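Local coordinates for subtilisin-like protein (Prochloron didemni, PDB 3ZXY), which is the subtilisin-like domain of the longer PatA protein and probably acts as a serine-type endopeptidase in patellamide processing, at residues P35-T40 against L94-E99; T40-R43 against M48-H51; A56-G61 against T210-P215; L139-A144 against I216-A221. The protein carries 1 engineered substitution. All blocks are in the same frame, centred on the assembly; numbering follows the deposited sequence.

Interaction 1 of 4, residues P35-T40 against L94-E99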
loop_
_atom_site.group_PDB
_atom_site.type_symbol
_atom_site.label_atom_id
_atom_site.label_comp_id
_atom_site.label_asym_id
_atom_site.label_seq_id
_atom_site.Cartn_x
_atom_site.Cartn_y
_atom_site.Cartn_z
ATOM N N PRO A 35 -3.743 -14.577 -11.367
ATOM C CA PRO A 35 -2.492 -15.312 -11.457
ATOM C C PRO A 35 -1.557 -14.660 -12.446
ATOM O O PRO A 35 -1.946 -14.314 -13.558
ATOM C CB PRO A 35 -2.915 -16.700 -11.940
ATOM C CG PRO A 35 -4.367 -16.794 -11.656
ATOM C CD PRO A 35 -4.902 -15.403 -11.734
ATOM N N THR A 36 -0.326 -14.465 -12.019
ATOM C CA THR A 36 0.662 -13.946 -12.910
ATOM C C THR A 36 1.629 -15.111 -12.964
ATOM O O THR A 36 1.172 -16.209 -13.290
ATOM C CB THR A 36 1.069 -12.546 -12.433
ATOM O OG1 THR A 36 -0.144 -11.779 -12.367
ATOM C CG2 THR A 36 2.006 -11.866 -13.412
ATOM N N LEU A 37 2.902 -14.976 -12.644
ATOM C CA LEU A 37 3.804 -16.117 -12.828
ATOM C C LEU A 37 4.087 -16.871 -11.524
ATOM O O LEU A 37 4.365 -18.078 -11.557
ATOM C CB LEU A 37 5.089 -15.683 -13.538
ATOM C CG LEU A 37 4.912 -15.581 -15.062
ATOM C CD1 LEU A 37 6.213 -15.187 -15.746
ATOM C CD2 LEU A 37 4.390 -16.888 -15.648
ATOM N N ALA A 38 3.997 -16.175 -10.395
ATOM C CA ALA A 38 4.202 -16.790 -9.071
ATOM C C ALA A 38 2.985 -17.628 -8.635
ATOM O O ALA A 38 1.840 -17.362 -9.063
ATOM C CB ALA A 38 4.502 -15.726 -8.019
ATOM N N PRO A 39 3.209 -18.631 -7.764
ATOM C CA PRO A 39 2.075 -19.372 -7.205
ATOM C C PRO A 39 1.054 -18.460 -6.514
ATOM O O PRO A 39 1.421 -17.441 -5.915
ATOM C CB PRO A 39 2.730 -20.321 -6.194
ATOM C CG PRO A 39 4.117 -20.501 -6.714
ATOM C CD PRO A 39 4.501 -19.166 -7.290
ATOM N N THR A 40 -0.223 -18.824 -6.610
ATOM C CA THR A 40 -1.282 -18.066 -5.958
ATOM C C THR A 40 -1.807 -18.733 -4.680
ATOM O O THR A 40 -2.484 -18.081 -3.875
ATOM C CB THR A 40 -2.456 -17.836 -6.921
ATOM O OG1 THR A 40 -2.981 -19.100 -7.319
ATOM C CG2 THR A 40 -1.989 -17.060 -8.161
ATOM N N LEU A 94 8.307 -7.783 -10.417
ATOM C CA LEU A 94 7.512 -6.656 -9.912
ATOM C C LEU A 94 6.844 -5.941 -11.064
ATOM O O LEU A 94 5.650 -5.631 -11.009
ATOM C CB LEU A 94 8.368 -5.629 -9.155
ATOM C CG LEU A 94 8.694 -5.843 -7.682
ATOM C CD1 LEU A 94 9.590 -4.720 -7.172
ATOM C CD2 LEU A 94 7.395 -5.906 -6.909
ATOM N N ALA A 95 7.620 -5.657 -12.107
ATOM C CA ALA A 95 7.084 -4.917 -13.263
ATOM C C ALA A 95 5.929 -5.674 -13.897
ATOM O O ALA A 95 4.920 -5.078 -14.275
ATOM C CB ALA A 95 8.177 -4.646 -14.300
ATOM N N ARG A 96 6.067 -6.990 -14.009
ATOM C CA ARG A 96 5.006 -7.829 -14.566
ATOM C C ARG A 96 3.723 -7.741 -13.737
ATOM O O ARG A 96 2.624 -7.668 -14.286
ATOM C CB ARG A 96 5.473 -9.282 -14.643
ATOM C CG ARG A 96 4.485 -10.199 -15.334
ATOM C CD ARG A 96 4.945 -11.653 -15.392
ATOM N NE ARG A 96 6.269 -11.821 -16.012
ATOM C CZ ARG A 96 7.414 -12.011 -15.351
ATOM N NH1 ARG A 96 7.444 -12.080 -14.022
ATOM N NH2 ARG A 96 8.553 -12.153 -16.033
ATOM N N GLY A 97 3.861 -7.744 -12.417
ATOM C CA GLY A 97 2.709 -7.641 -11.535
ATOM C C GLY A 97 2.032 -6.289 -11.670
ATOM O O GLY A 97 0.808 -6.189 -11.618
ATOM N N ILE A 98 2.837 -5.238 -11.785
ATOM C CA ILE A 98 2.306 -3.887 -11.937
ATOM C C ILE A 98 1.489 -3.793 -13.231
ATOM O O ILE A 98 0.362 -3.302 -13.228
ATOM C CB ILE A 98 3.432 -2.843 -11.922
ATOM C CG1 ILE A 98 4.022 -2.712 -10.511
ATOM C CG2 ILE A 98 2.927 -1.494 -12.424
ATOM C CD1 ILE A 98 5.319 -1.926 -10.446
ATOM N N GLU A 99 2.036 -4.291 -14.335
ATOM C CA GLU A 99 1.290 -4.266 -15.602
ATOM C C GLU A 99 -0.014 -5.082 -15.498
ATOM O O GLU A 99 -1.054 -4.673 -16.032
ATOM C CB GLU A 99 2.223 -4.691 -16.765
ATOM C CG GLU A 99 3.400 -3.716 -16.837
ATOM C CD GLU A 99 4.297 -3.791 -18.052
ATOM O OE1 GLU A 99 4.036 -4.570 -18.997
ATOM O OE2 GLU A 99 5.293 -3.016 -18.044
#
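Thr36 and Leu37 come up against Arg96, where the loop 35-40 passes beside helix 91-103. The loop has no regular structure; it follows strand 30-33 and leads to helix 47-60. Across the contact the backbones come nearest at Thr36 and Gly97, whose CA atoms are 6.8 Å apart. Gly97 has no side chain, and the contact is carried by Arg96, one residue earlier in the helix.

Arg96 leaves the helix with CG anti to the backbone N (chi1 -174°) and then bends at chi3 (-55°). That bend carries the guanidinium across Leu37. The methyl CG2 of Thr36 rests on the aliphatic part of the arginine, 3.6 Å from CD of Arg96. These two side chains run past each other in opposite directions. Leu37 and Arg96 instead cross at about a right angle. Leu37 was modelled in two conformations. In the one described, its CD1 lies over the centre of one guanidinium face, 3.4 Å from CZ of Arg96, so this contact is less certain than that of Thr36.

No hydrogen bond joins the two segments through their side chains or backbones. The polar ends of Arg96 and Thr36 have partners outside the two segments. NH1 of Arg96 forms a salt bridge with Asp93 on the same helix, and OG1 of Thr36 bonds to the carbonyl of Leu34. The salt bridge probably limits the swing of the guanidinium. Toward Thr36 the arginine offers its methylene groups, and the surface contact that results is one of van der Waals packing.

Interaction 2 of 4, residues T40-R43 against M48-H51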
loop_
_atom_site.group_PDB
_atom_site.type_symbol
_atom_site.label_atom_id
_atom_site.label_comp_id
_atom_site.label_asym_id
_atom_site.label_seq_id
_atom_site.Cartn_x
_atom_site.Cartn_y
_atom_site.Cartn_z
ATOM N N THR A 40 -0.223 -18.824 -6.610
ATOM C CA THR A 40 -1.282 -18.066 -5.958
ATOM C C THR A 40 -1.807 -18.733 -4.680
ATOM O O THR A 40 -2.484 -18.081 -3.875
ATOM C CB THR A 40 -2.456 -17.836 -6.921
ATOM O OG1 THR A 40 -2.981 -19.100 -7.319
ATOM C CG2 THR A 40 -1.989 -17.060 -8.161
ATOM N N ALA A 41 -1.508 -20.021 -4.502
ATOM C CA ALA A 41 -1.997 -20.782 -3.345
ATOM C C ALA A 41 -1.258 -20.378 -2.070
ATOM O O ALA A 41 -0.033 -20.374 -2.035
ATOM C CB ALA A 41 -1.858 -22.283 -3.584
ATOM N N ALA A 42 -2.012 -20.029 -1.032
ATOM C CA ALA A 42 -1.430 -19.689 0.259
ATOM C C ALA A 42 -1.085 -20.943 1.054
ATOM O O ALA A 42 -1.772 -21.971 0.974
ATOM C CB ALA A 42 -2.375 -18.813 1.060
ATOM N N ARG A 43 -0.003 -20.851 1.812
ATOM C CA ARG A 43 0.445 -21.913 2.695
ATOM C C ARG A 43 0.579 -21.368 4.110
ATOM O O ARG A 43 1.138 -20.287 4.315
ATOM C CB ARG A 43 1.811 -22.430 2.248
ATOM C CG ARG A 43 1.843 -23.028 0.853
ATOM C CD ARG A 43 3.235 -23.542 0.523
ATOM N NE ARG A 43 3.701 -24.514 1.512
ATOM C CZ ARG A 43 3.361 -25.803 1.537
ATOM N NH1 ARG A 43 2.551 -26.328 0.615
ATOM N NH2 ARG A 43 3.842 -26.590 2.494
ATOM N N MET A 48 5.872 -15.722 2.679
ATOM C CA MET A 48 5.229 -14.728 1.832
ATOM C C MET A 48 3.706 -14.859 1.868
ATOM O O MET A 48 2.987 -13.848 1.757
ATOM C CB MET A 48 5.818 -14.746 0.416
ATOM C CG MET A 48 7.210 -14.126 0.340
ATOM S SD MET A 48 7.230 -12.406 0.885
ATOM C CE MET A 48 8.016 -12.621 2.483
ATOM N N SER A 49 3.198 -16.076 2.075
ATOM C CA SER A 49 1.776 -16.257 2.402
ATOM C C SER A 49 1.412 -15.474 3.674
ATOM O O SER A 49 0.367 -14.817 3.739
ATOM C CB SER A 49 1.444 -17.730 2.597
ATOM O OG SER A 49 1.484 -18.454 1.382
ATOM N N ALA A 50 2.287 -15.500 4.680
ATOM C CA ALA A 50 2.057 -14.724 5.899
ATOM C C ALA A 50 2.044 -13.239 5.594
ATOM O O ALA A 50 1.139 -12.503 5.998
ATOM C CB ALA A 50 3.122 -15.033 6.940
ATOM N N HIS A 51 3.024 -12.797 4.830
ATOM C CA HIS A 51 3.177 -11.384 4.507
ATOM C C HIS A 51 1.984 -10.877 3.719
ATOM O O HIS A 51 1.363 -9.854 4.071
ATOM C CB HIS A 51 4.484 -11.232 3.724
ATOM C CG HIS A 51 5.029 -9.835 3.676
ATOM N ND1 HIS A 51 4.686 -8.970 2.706
ATOM C CD2 HIS A 51 5.981 -9.191 4.465
ATOM C CE1 HIS A 51 5.345 -7.815 2.881
ATOM N NE2 HIS A 51 6.143 -7.943 3.959
#
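Ser49 receives the backbone N-H of Arg43 on its hydroxyl. The bond from Arg43 N to Ser49 OG is 2.9 Å long and nearly straight, with an angle of 170° at the hydrogen. Ser49 sits in the first turn of helix 47-60 and its CB points at the loop 40-43. Its OG lies anti to the carbonyl carbon and beside the backbone N (chi1 -70°), the rotation that aims the oxygen at the loop.

Around this bond the packing is close. CA of Ala42 lies 3.4 Å from OG of Ser49, and the methyl CB of Ala42 is 3.9 Å from the same oxygen. Arg43 brings its CB alongside, but the rest of its side chain leads away. That chain bends at chi3 (56°), and NE forms a salt bridge with Asp45.

His51, one of the predicted charge-relay residues, lies on the same helix, and its ND1 bonds to OD1 of Asp16, at the end of strand 11-16. OG of Ser49 is also hydrogen-bonded to OD2 of Asp84. The buried hydroxyl therefore has two polar partners, one from the loop backbone and one a carboxylate. Through it the loop, the start of the helix and Asp84 are tied together.

Interaction 3 of 4, residues A56-G61 against T210-P215. Engineered in segment 210-215: Ala211 (natural residue Ser).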
loop_
_atom_site.group_PDB
_atom_site.type_symbol
_atom_site.label_atom_id
_atom_site.label_comp_id
_atom_site.label_asym_id
_atom_site.label_seq_id
_atom_site.Cartn_x
_atom_site.Cartn_y
_atom_site.Cartn_z
ATOM N N ALA A 56 -3.033 -7.847 2.984
ATOM C CA ALA A 56 -4.366 -7.786 2.385
ATOM C C ALA A 56 -5.410 -7.544 3.459
ATOM O O ALA A 56 -6.352 -6.761 3.236
ATOM C CB ALA A 56 -4.694 -9.049 1.598
ATOM N N SER A 57 -5.234 -8.148 4.630
ATOM C CA SER A 57 -6.244 -8.048 5.689
ATOM C C SER A 57 -6.364 -6.624 6.241
ATOM O O SER A 57 -7.437 -6.208 6.670
ATOM C CB SER A 57 -5.967 -9.056 6.806
ATOM O OG SER A 57 -4.832 -8.729 7.585
ATOM N N ILE A 58 -5.271 -5.877 6.226
ATOM C CA ILE A 58 -5.278 -4.499 6.722
ATOM C C ILE A 58 -6.251 -3.636 5.930
ATOM O O ILE A 58 -6.896 -2.733 6.488
ATOM C CB ILE A 58 -3.845 -3.905 6.723
ATOM C CG1 ILE A 58 -3.012 -4.561 7.819
ATOM C CG2 ILE A 58 -3.870 -2.391 6.933
ATOM C CD1 ILE A 58 -1.514 -4.369 7.620
ATOM N N ILE A 59 -6.365 -3.916 4.636
ATOM C CA ILE A 59 -7.265 -3.173 3.752
ATOM C C ILE A 59 -8.639 -3.827 3.686
ATOM O O ILE A 59 -9.657 -3.154 3.818
ATOM C CB ILE A 59 -6.669 -3.046 2.327
ATOM C CG1 ILE A 59 -5.291 -2.375 2.414
ATOM C CG2 ILE A 59 -7.616 -2.284 1.389
ATOM C CD1 ILE A 59 -4.516 -2.373 1.114
ATOM N N PHE A 60 -8.683 -5.146 3.477
ATOM C CA PHE A 60 -9.937 -5.825 3.119
ATOM C C PHE A 60 -10.590 -6.653 4.213
ATOM O O PHE A 60 -11.656 -7.228 3.982
ATOM C CB PHE A 60 -9.726 -6.700 1.880
ATOM C CG PHE A 60 -9.334 -5.910 0.663
ATOM C CD1 PHE A 60 -10.273 -5.080 0.039
ATOM C CD2 PHE A 60 -8.054 -5.993 0.147
ATOM C CE1 PHE A 60 -9.925 -4.335 -1.081
ATOM C CE2 PHE A 60 -7.712 -5.239 -0.972
ATOM C CZ PHE A 60 -8.640 -4.423 -1.565
ATOM N N GLY A 61 -9.982 -6.740 5.388
ATOM C CA GLY A 61 -10.633 -7.417 6.504
ATOM C C GLY A 61 -12.005 -6.811 6.764
ATOM O O GLY A 61 -12.191 -5.597 6.668
ATOM N N THR A 210 7.629 -1.065 7.619
ATOM C CA THR A 210 7.050 -0.245 6.570
ATOM C C THR A 210 6.093 -1.029 5.671
ATOM O O THR A 210 5.200 -0.433 5.081
ATOM C CB THR A 210 8.115 0.484 5.714
ATOM O OG1 THR A 210 8.943 -0.453 5.014
ATOM C CG2 THR A 210 8.990 1.395 6.585
ATOM N N ALA A 211 6.270 -2.356 5.580
ATOM C CA ALA A 211 5.338 -3.187 4.811
ATOM C C ALA A 211 3.912 -3.139 5.324
ATOM O O ALA A 211 2.982 -3.431 4.576
ATOM C CB ALA A 211 5.801 -4.634 4.793
ATOM N N PHE A 212 3.734 -2.824 6.599
ATOM C CA PHE A 212 2.416 -2.833 7.231
ATOM C C PHE A 212 1.825 -1.434 7.338
ATOM O O PHE A 212 0.599 -1.259 7.326
ATOM C CB PHE A 212 2.491 -3.612 8.546
ATOM C CG PHE A 212 3.168 -4.920 8.354
ATOM C CD1 PHE A 212 2.581 -5.889 7.561
ATOM C CD2 PHE A 212 4.448 -5.121 8.807
ATOM C CE1 PHE A 212 3.227 -7.080 7.300
ATOM C CE2 PHE A 212 5.110 -6.302 8.546
ATOM C CZ PHE A 212 4.491 -7.292 7.805
ATOM N N ALA A 213 2.690 -0.434 7.357
ATOM C CA ALA A 213 2.265 0.976 7.228
ATOM C C ALA A 213 1.723 1.260 5.830
ATOM O O ALA A 213 0.763 2.009 5.659
ATOM C CB ALA A 213 3.456 1.898 7.528
ATOM N N THR A 214 2.353 0.653 4.819
ATOM C CA THR A 214 1.993 0.867 3.417
ATOM C C THR A 214 0.491 0.625 3.139
ATOM O O THR A 214 -0.158 1.496 2.571
ATOM C CB THR A 214 2.936 0.060 2.498
ATOM O OG1 THR A 214 4.267 0.554 2.669
ATOM C CG2 THR A 214 2.558 0.183 1.031
ATOM N N PRO A 215 -0.072 -0.536 3.540
ATOM C CA PRO A 215 -1.498 -0.780 3.283
ATOM C C PRO A 215 -2.443 0.132 4.034
ATOM O O PRO A 215 -3.591 0.309 3.598
ATOM C CB PRO A 215 -1.689 -2.256 3.655
ATOM C CG PRO A 215 -0.547 -2.564 4.549
ATOM C CD PRO A 215 0.594 -1.751 4.043
#
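Pro215 presents its ring to two neighbouring isoleucines of helix 47-60, Ile58 and Ile59. The helical segments 56-60 and 210-215 run nearly parallel, at 21°, with their axes 9.2 Å apart. Between them the proline ring is the main bump. Its CG meets CD1 of Ile58 at 3.7 Å. Its CB meets CD1 of Ile59 at 3.8 Å. The ring thus sits in the groove between the two branched side chains.

Ile58 is a bump in its turn. Its CD1 enters the recess between Pro215 and Phe212, 3.8 Å from the carbonyl O of Phe212, and lies at the edge of the Phe212 ring, near the ring plane. Ile59 crosses Pro215 at about a right angle, and its CG1 comes to 3.4 Å from Pro215 O. The touching residues are all buried, and no hydrogen bond spans the contact.

Val55, on the same helix as the isoleucines, also touches both Phe212 and Pro215. Four residues before the proline is Ala211, engineered in place of the natural serine, at the predicted nucleophile position. Packing of the histidine-bearing helix against the start of the helix that naturally bears the serine is characteristic of the subtilisin fold, and here it borders the predicted charge-relay site.

Interaction 4 of 4, residues L139-A144 against I216-A221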
loop_
_atom_site.group_PDB
_atom_site.type_symbol
_atom_site.label_atom_id
_atom_site.label_comp_id
_atom_site.label_asym_id
_atom_site.label_seq_id
_atom_site.Cartn_x
_atom_site.Cartn_y
_atom_site.Cartn_z
ATOM N N LEU A 139 -2.236 4.989 -8.838
ATOM C CA LEU A 139 -1.309 5.353 -7.762
ATOM C C LEU A 139 -0.603 4.136 -7.181
ATOM O O LEU A 139 -1.253 3.218 -6.677
ATOM C CB LEU A 139 -2.066 6.061 -6.642
ATOM C CG LEU A 139 -1.278 6.390 -5.383
ATOM C CD1 LEU A 139 -0.123 7.330 -5.704
ATOM C CD2 LEU A 139 -2.199 7.010 -4.335
ATOM N N LEU A 140 0.726 4.135 -7.256
ATOM C CA LEU A 140 1.538 3.108 -6.626
ATOM C C LEU A 140 1.893 3.608 -5.223
ATOM O O LEU A 140 2.396 4.721 -5.079
ATOM C CB LEU A 140 2.805 2.867 -7.464
ATOM C CG LEU A 140 3.475 1.500 -7.333
ATOM C CD1 LEU A 140 4.478 1.247 -8.458
ATOM C CD2 LEU A 140 4.124 1.393 -5.976
ATOM N N VAL A 141 1.596 2.793 -4.211
ATOM C CA VAL A 141 1.893 3.105 -2.811
ATOM C C VAL A 141 2.894 2.023 -2.387
ATOM O O VAL A 141 2.581 0.824 -2.473
ATOM C CB VAL A 141 0.635 3.059 -1.919
ATOM C CG1 VAL A 141 0.988 3.460 -0.496
ATOM C CG2 VAL A 141 -0.463 3.983 -2.467
ATOM N N ALA A 142 4.088 2.426 -1.936
ATOM C CA ALA A 142 5.191 1.472 -1.746
ATOM C C ALA A 142 5.948 1.683 -0.451
ATOM O O ALA A 142 6.165 2.819 -0.028
ATOM C CB ALA A 142 6.163 1.524 -2.936
ATOM N N ALA A 143 6.410 0.580 0.132
ATOM C CA ALA A 143 7.134 0.616 1.401
ATOM C C ALA A 143 8.509 1.269 1.273
ATOM O O ALA A 143 9.283 0.933 0.376
ATOM C CB ALA A 143 7.302 -0.804 1.944
ATOM N N ALA A 144 8.811 2.183 2.202
ATOM C CA ALA A 144 10.097 2.886 2.225
ATOM C C ALA A 144 11.281 1.971 2.513
ATOM O O ALA A 144 12.415 2.289 2.136
ATOM C CB ALA A 144 10.060 4.006 3.275
ATOM N N ILE A 216 -2.002 0.711 5.145
ATOM C CA ILE A 216 -2.826 1.698 5.829
ATOM C C ILE A 216 -3.012 2.889 4.902
ATOM O O ILE A 216 -4.126 3.400 4.716
ATOM C CB ILE A 216 -2.230 2.115 7.178
ATOM C CG1 ILE A 216 -2.253 0.914 8.140
ATOM C CG2 ILE A 216 -3.044 3.275 7.771
ATOM C CD1 ILE A 216 -1.598 1.151 9.465
ATOM N N VAL A 217 -1.924 3.357 4.306
ATOM C CA VAL A 217 -2.009 4.457 3.337
ATOM C C VAL A 217 -2.808 4.060 2.093
ATOM O O VAL A 217 -3.635 4.838 1.616
ATOM C CB VAL A 217 -0.599 4.987 2.969
ATOM C CG1 VAL A 217 -0.667 6.011 1.840
ATOM C CG2 VAL A 217 0.098 5.547 4.211
ATOM N N SER A 218 -2.605 2.854 1.561
ATOM C CA SER A 218 -3.387 2.405 0.407
ATOM C C SER A 218 -4.879 2.395 0.732
ATOM O O SER A 218 -5.704 2.819 -0.084
ATOM C CB SER A 218 -2.953 1.022 -0.010
ATOM O OG SER A 218 -1.634 1.090 -0.533
ATOM N N GLY A 219 -5.215 1.918 1.925
ATOM C CA GLY A 219 -6.612 1.912 2.372
ATOM C C GLY A 219 -7.216 3.298 2.468
ATOM O O GLY A 219 -8.341 3.541 1.972
ATOM N N VAL A 220 -6.476 4.219 3.088
ATOM C CA VAL A 220 -6.946 5.602 3.190
ATOM C C VAL A 220 -7.099 6.222 1.795
ATOM O O VAL A 220 -8.097 6.919 1.517
ATOM C CB VAL A 220 -6.034 6.441 4.096
ATOM C CG1 VAL A 220 -6.410 7.923 3.999
ATOM C CG2 VAL A 220 -6.120 5.932 5.532
ATOM N N ALA A 221 -6.136 5.980 0.908
ATOM C CA ALA A 221 -6.219 6.463 -0.480
ATOM C C ALA A 221 -7.480 5.940 -1.148
ATOM O O ALA A 221 -8.153 6.669 -1.873
ATOM C CB ALA A 221 -4.965 6.090 -1.289
#
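Val141 and Ser218 mark the nearest approach of strand 139-143 to the helical segment 216-221, with CA atoms 6.2 Å apart; the two run roughly antiparallel, at 158°, and their axes are 8.8 Å apart. Val141 points at the helix. Its CB lies 3.3 Å from OG of Ser218, and both of its methyls flank that oxygen. With chi1 at -177°, Val141 swings CG1 opposite its own backbone N and toward the helix, where it reaches CG1 of Val217 at 3.8 Å. The hydroxyl of Ser218 is therefore pressed against an apolar side chain, and it is satisfied from elsewhere: OG bonds to Asn110 OD1 and, weakly, to the carbonyl of Thr214 one turn back.

Strand 139-143 is an inner strand of the seven-stranded parallel sheet of the subtilisin fold, between strands 108-111 and 162-167. Helix 210-230 packs along one face of that sheet, roughly antiparallel to this strand. Alternate residues of the strand face it, Leu139 and Val141, while Leu140 and Ala142 point away.

At the far end of the contact Leu139 meets Ala221 one helical turn beyond Val217. Its CD2 methyl is 4.2 Å from CB of Ala221, a looser approach than the valine pair. Side chains of the neighbouring strands join the same layer. Val217 also touches Leu162 and Val164, and Ala221 also touches Ile108. Leu139 extends further to helix 237-247, where it packs on Pro237, Gln238 and Arg241.

Interactions 2 and 3 both use helix 47-60 and meet at the predicted charge-relay site. His51 of interaction 2 brings NE2 to 3.4 Å from CB of Ala211 in interaction 3, the residue that replaces the natural serine. Interactions 3 and 4 lie on successive parts of helix 210-230, with centres about 9 Å apart. They touch where OG1 of Thr214 lies 3.1 Å from CA of Ala143. Interactions 1 and 2 share Thr40 in one loop. Interaction 1 stands farther from the predicted site than interaction 2: the side chain of Thr36 is about 12 Å from that of Asp16, against about 8 Å for Ser49. It reaches interaction 4 through Ile98 CD1, 3.8 Å from Leu140 CD1.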